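Local coordinates for putative cell adhesion protein (Bacteroides thetaiotaomicron, PDB 4DGU), which is a putative cell adhesion protein of the fimbrillin-like family that binds zinc ions and probably serves as a building block of a bacterial pilus, at residues T12-D24 with P116-M128. Sequence-based numbering, arbitrary orientation. Where two conformers were deposited one is given.
Sequences TNFSISIDDALSD and PGSQNVSLKFKRM
Ser-15 through Asp-20 pair with Asn-120 through Phe-125 as parallel beta strands, 13-20 alongside 120-127, in the mixed sheet of a fimbrillin-like, transthyretin-clan fold. The backbone ladder starts at Ser-15 N, 2.9 Å from Gln-119 O, and ends with Ala-21 N bonded to Phe-125 O.

One face is polar. A chi1 of -170° sets CG of Asn-120 opposite the main-chain N and lays the amide across toward the neighbouring strand. ND2 donates to Ser-15 OG at 2.7 Å, the oxygen lying in the amide plane. OD1 sits 3.3 Å from Ser-17 OG, at best a weak bond. Replacing Asn-120 by alanine would probably cost Ser-15 OG its short amide donor, leaving it the weak bond to Gln-119 O, and would take OD1 away from Ser-17 OG. Farther along, Asp-19, seen to bind zinc in this protein though not in this chain, brings OD2 to 3.4 Å from Ser-122 CB.

The face formed by Phe-14, Ile-16, Ile-18, Val-121, Leu-123 and Phe-125 is apolar, and strands 45-50 and 77-83 pack against it. Val-121 sits between two neighbours: its CG2 meets Phe-14 CD1 obliquely at 3.5 Å, and its CG1 runs beside Ile-16 CD1, which also reaches the Phe-14 ring edge. Ile-16 CG2 crosses to Leu-123 CD1. Last comes Phe-125, whose CE1 lies 3.8 Å from Ile-18 CD1, with Asp-19 O at the ring's edge, in its plane.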
loop_
_atom_site.group_PDB
_atom_site.type_symbol
_atom_site.label_atom_id
_atom_site.label_comp_id
_atom_site.label_asym_id
_atom_site.label_seq_id
_atom_site.Cartn_x
_atom_site.Cartn_y
_atom_site.Cartn_z
ATOM N N THR A 12 -0.049 -4.952 -50.929
ATOM C CA THR A 12 1.304 -4.608 -51.351
ATOM C C THR A 12 1.950 -3.714 -50.288
ATOM O O THR A 12 3.073 -3.982 -49.851
ATOM C CB THR A 12 1.279 -3.954 -52.737
ATOM O OG1 THR A 12 0.690 -4.883 -53.649
ATOM C CG2 THR A 12 2.677 -3.581 -53.250
ATOM N N ASN A 13 1.222 -2.655 -49.867
ATOM C CA ASN A 13 1.630 -1.698 -48.836
ATOM C C ASN A 13 0.680 -1.745 -47.644
ATOM O O ASN A 13 -0.456 -2.211 -47.767
ATOM C CB ASN A 13 1.680 -0.289 -49.407
ATOM C CG ASN A 13 2.787 -0.042 -50.416
ATOM O OD1 ASN A 13 3.180 -0.916 -51.195
ATOM N ND2 ASN A 13 3.295 1.179 -50.447
ATOM N N PHE A 14 1.152 -1.262 -46.481
ATOM C CA PHE A 14 0.340 -1.201 -45.274
ATOM C C PHE A 14 0.367 0.190 -44.666
ATOM O O PHE A 14 1.391 0.881 -44.727
ATOM C CB PHE A 14 0.784 -2.247 -44.222
ATOM C CG PHE A 14 2.181 -2.112 -43.657
ATOM C CD1 PHE A 14 2.423 -1.340 -42.527
ATOM C CD2 PHE A 14 3.245 -2.807 -44.214
ATOM C CE1 PHE A 14 3.704 -1.258 -41.982
ATOM C CE2 PHE A 14 4.521 -2.729 -43.656
ATOM C CZ PHE A 14 4.745 -1.953 -42.554
ATOM N N SER A 15 -0.758 0.581 -44.043
ATOM C CA SER A 15 -0.852 1.841 -43.318
ATOM C C SER A 15 -0.622 1.557 -41.822
ATOM O O SER A 15 -0.696 0.395 -41.382
ATOM C CB SER A 15 -2.197 2.515 -43.571
ATOM O OG SER A 15 -3.270 1.761 -43.033
ATOM N N ILE A 16 -0.319 2.605 -41.059
ATOM C CA ILE A 16 -0.085 2.491 -39.626
ATOM C C ILE A 16 -1.189 3.251 -38.872
ATOM O O ILE A 16 -1.644 4.314 -39.321
ATOM C CB ILE A 16 1.354 2.997 -39.289
ATOM C CG1 ILE A 16 2.464 2.030 -39.800
ATOM C CG2 ILE A 16 1.557 3.420 -37.816
ATOM C CD1 ILE A 16 2.663 0.723 -39.065
ATOM N N SER A 17 -1.618 2.684 -37.734
ATOM C CA SER A 17 -2.564 3.292 -36.802
ATOM C C SER A 17 -1.899 3.324 -35.432
ATOM O O SER A 17 -1.185 2.384 -35.068
ATOM C CB SER A 17 -3.911 2.574 -36.798
ATOM O OG SER A 17 -3.896 1.400 -36.009
ATOM N N ILE A 18 -2.079 4.430 -34.707
ATOM C CA ILE A 18 -1.462 4.662 -33.394
ATOM C C ILE A 18 -2.406 4.240 -32.291
ATOM O O ILE A 18 -3.417 4.891 -32.046
ATOM C CB ILE A 18 -1.018 6.153 -33.239
ATOM C CG1 ILE A 18 -0.152 6.628 -34.438
ATOM C CG2 ILE A 18 -0.333 6.409 -31.872
ATOM C CD1 ILE A 18 1.148 5.779 -34.742
ATOM N N ASP A 19 -2.059 3.173 -31.597
ATOM C CA ASP A 19 -2.881 2.677 -30.506
ATOM C C ASP A 19 -2.054 2.682 -29.225
ATOM O O ASP A 19 -0.891 3.085 -29.258
ATOM C CB ASP A 19 -3.428 1.277 -30.852
ATOM C CG ASP A 19 -4.597 1.249 -31.832
ATOM O OD1 ASP A 19 -5.298 2.292 -31.972
ATOM O OD2 ASP A 19 -4.849 0.177 -32.417
ATOM N N ASP A 20 -2.654 2.282 -28.090
ATOM C CA ASP A 20 -1.972 2.258 -26.793
ATOM C C ASP A 20 -1.733 0.852 -26.316
ATOM O O ASP A 20 -2.565 -0.007 -26.555
ATOM C CB ASP A 20 -2.824 2.997 -25.745
ATOM C CG ASP A 20 -2.992 4.471 -26.051
ATOM O OD1 ASP A 20 -2.012 5.224 -25.903
ATOM O OD2 ASP A 20 -4.107 4.877 -26.417
ATOM N N ALA A 21 -0.622 0.619 -25.609
ATOM C CA ALA A 21 -0.352 -0.686 -25.011
ATOM C C ALA A 21 -1.261 -0.878 -23.802
ATOM O O ALA A 21 -1.613 0.101 -23.128
ATOM C CB ALA A 21 1.101 -0.803 -24.598
ATOM N N LEU A 22 -1.656 -2.134 -23.561
ATOM C CA LEU A 22 -2.508 -2.501 -22.443
ATOM C C LEU A 22 -1.755 -2.842 -21.190
ATOM O O LEU A 22 -0.685 -3.443 -21.204
ATOM C CB LEU A 22 -3.364 -3.746 -22.754
ATOM C CG LEU A 22 -4.265 -3.742 -23.945
ATOM C CD1 LEU A 22 -4.716 -5.140 -24.245
ATOM C CD2 LEU A 22 -5.397 -2.790 -23.747
ATOM N N SER A 23 -2.471 -2.672 -20.092
ATOM C CA SER A 23 -2.096 -3.137 -18.774
ATOM C C SER A 23 -3.321 -3.908 -18.299
ATOM O O SER A 23 -4.245 -4.158 -19.094
ATOM C CB SER A 23 -1.705 -1.966 -17.876
ATOM O OG SER A 23 -1.251 -2.414 -16.608
ATOM N N ASP A 24 -3.334 -4.296 -17.026
ATOM C CA ASP A 24 -4.460 -4.965 -16.392
ATOM C C ASP A 24 -5.743 -4.090 -16.528
ATOM O O ASP A 24 -5.631 -2.866 -16.453
ATOM C CB ASP A 24 -4.124 -5.238 -14.907
ATOM C CG ASP A 24 -5.244 -5.897 -14.134
ATOM O OD1 ASP A 24 -5.332 -7.132 -14.165
ATOM O OD2 ASP A 24 -6.126 -5.175 -13.638
ATOM N N PRO A 116 2.147 -10.433 -43.113
ATOM C CA PRO A 116 2.366 -9.740 -44.396
ATOM C C PRO A 116 1.123 -9.792 -45.270
ATOM O O PRO A 116 0.446 -10.815 -45.307
ATOM C CB PRO A 116 3.535 -10.508 -45.016
ATOM C CG PRO A 116 4.255 -11.065 -43.844
ATOM C CD PRO A 116 3.198 -11.435 -42.861
ATOM N N GLY A 117 0.796 -8.670 -45.903
ATOM C CA GLY A 117 -0.402 -8.558 -46.731
ATOM C C GLY A 117 -1.546 -7.818 -46.059
ATOM O O GLY A 117 -2.490 -7.435 -46.736
ATOM N N SER A 118 -1.480 -7.617 -44.727
ATOM C CA SER A 118 -2.463 -6.850 -43.946
ATOM C C SER A 118 -2.466 -5.403 -44.404
ATOM O O SER A 118 -1.386 -4.829 -44.588
ATOM C CB SER A 118 -2.134 -6.900 -42.460
ATOM O OG SER A 118 -2.120 -8.238 -41.996
ATOM N N GLN A 119 -3.661 -4.817 -44.586
ATOM C CA GLN A 119 -3.750 -3.437 -45.063
ATOM C C GLN A 119 -3.386 -2.445 -43.953
ATOM O O GLN A 119 -2.822 -1.400 -44.268
ATOM C CB GLN A 119 -5.138 -3.125 -45.660
ATOM C CG GLN A 119 -5.263 -1.777 -46.398
ATOM C CD GLN A 119 -4.186 -1.535 -47.433
ATOM O OE1 GLN A 119 -4.256 -2.027 -48.569
ATOM N NE2 GLN A 119 -3.185 -0.735 -47.067
ATOM N N ASN A 120 -3.653 -2.773 -42.677
ATOM C CA ASN A 120 -3.310 -1.885 -41.589
ATOM C C ASN A 120 -2.532 -2.599 -40.499
ATOM O O ASN A 120 -2.787 -3.764 -40.208
ATOM C CB ASN A 120 -4.580 -1.240 -40.991
ATOM C CG ASN A 120 -4.281 -0.116 -40.019
ATOM O OD1 ASN A 120 -4.368 -0.269 -38.795
ATOM N ND2 ASN A 120 -3.864 1.017 -40.552
ATOM N N VAL A 121 -1.565 -1.888 -39.918
ATOM C CA VAL A 121 -0.716 -2.377 -38.842
ATOM C C VAL A 121 -0.925 -1.424 -37.646
ATOM O O VAL A 121 -0.684 -0.230 -37.773
ATOM C CB VAL A 121 0.767 -2.502 -39.304
ATOM C CG1 VAL A 121 1.723 -2.718 -38.126
ATOM C CG2 VAL A 121 0.924 -3.612 -40.348
ATOM N N SER A 122 -1.435 -1.952 -36.519
ATOM C CA SER A 122 -1.672 -1.144 -35.315
ATOM C C SER A 122 -0.495 -1.210 -34.356
ATOM O O SER A 122 -0.244 -2.262 -33.773
ATOM C CB SER A 122 -2.936 -1.595 -34.590
ATOM O OG SER A 122 -4.037 -1.637 -35.482
ATOM N N LEU A 123 0.218 -0.102 -34.198
ATOM C CA LEU A 123 1.329 -0.010 -33.267
ATOM C C LEU A 123 0.794 0.322 -31.889
ATOM O O LEU A 123 0.094 1.331 -31.741
ATOM C CB LEU A 123 2.369 1.052 -33.709
ATOM C CG LEU A 123 3.275 0.702 -34.870
ATOM C CD1 LEU A 123 3.940 1.927 -35.375
ATOM C CD2 LEU A 123 4.354 -0.307 -34.457
ATOM N N LYS A 124 1.132 -0.531 -30.888
ATOM C CA LYS A 124 0.711 -0.386 -29.479
ATOM C C LYS A 124 1.822 0.313 -28.699
ATOM O O LYS A 124 2.812 -0.320 -28.290
ATOM C CB LYS A 124 0.345 -1.748 -28.835
ATOM C CG LYS A 124 -0.629 -2.629 -29.644
ATOM C CD LYS A 124 -2.072 -2.202 -29.512
ATOM C CE LYS A 124 -3.032 -3.323 -29.834
ATOM N NZ LYS A 124 -3.217 -4.255 -28.678
ATOM N N PHE A 125 1.645 1.635 -28.493
ATOM C CA PHE A 125 2.642 2.433 -27.815
ATOM C C PHE A 125 2.534 2.433 -26.276
ATOM O O PHE A 125 1.460 2.627 -25.689
ATOM C CB PHE A 125 2.590 3.878 -28.310
ATOM C CG PHE A 125 3.279 4.068 -29.640
ATOM C CD1 PHE A 125 2.581 3.898 -30.835
ATOM C CD2 PHE A 125 4.630 4.415 -29.700
ATOM C CE1 PHE A 125 3.228 4.082 -32.062
ATOM C CE2 PHE A 125 5.271 4.584 -30.928
ATOM C CZ PHE A 125 4.567 4.419 -32.100
ATOM N N LYS A 126 3.677 2.177 -25.640
ATOM C CA LYS A 126 3.943 2.331 -24.228
ATOM C C LYS A 126 4.595 3.721 -24.037
ATOM O O LYS A 126 5.402 4.100 -24.889
ATOM C CB LYS A 126 4.920 1.236 -23.741
ATOM C CG LYS A 126 4.424 -0.192 -23.796
ATOM C CD LYS A 126 5.513 -1.162 -23.367
ATOM C CE LYS A 126 5.068 -2.614 -23.375
ATOM N NZ LYS A 126 6.244 -3.513 -23.174
ATOM N N ARG A 127 4.283 4.468 -22.947
ATOM C CA ARG A 127 4.997 5.711 -22.613
ATOM C C ARG A 127 6.136 5.269 -21.681
ATOM O O ARG A 127 5.851 4.660 -20.640
ATOM C CB ARG A 127 4.085 6.782 -21.987
ATOM C CG ARG A 127 4.789 8.120 -21.700
ATOM C CD ARG A 127 3.819 9.244 -21.395
ATOM N NE ARG A 127 3.162 9.756 -22.602
ATOM C CZ ARG A 127 1.898 9.514 -22.960
ATOM N NH1 ARG A 127 1.108 8.795 -22.185
ATOM N NH2 ARG A 127 1.411 10.018 -24.087
HETATM N N MSE A 128 7.409 5.473 -22.105
HETATM C CA MSE A 128 8.618 5.013 -21.390
HETATM C C MSE A 128 9.094 6.024 -20.351
HETATM O O MSE A 128 9.825 5.654 -19.422
HETATM C CB MSE A 128 9.759 4.665 -22.365
HETATM C CG MSE A 128 9.318 3.832 -23.583
HETATM SE SE MSE A 128 8.238 2.273 -23.130
HETATM C CE MSE A 128 9.554 1.183 -22.090
#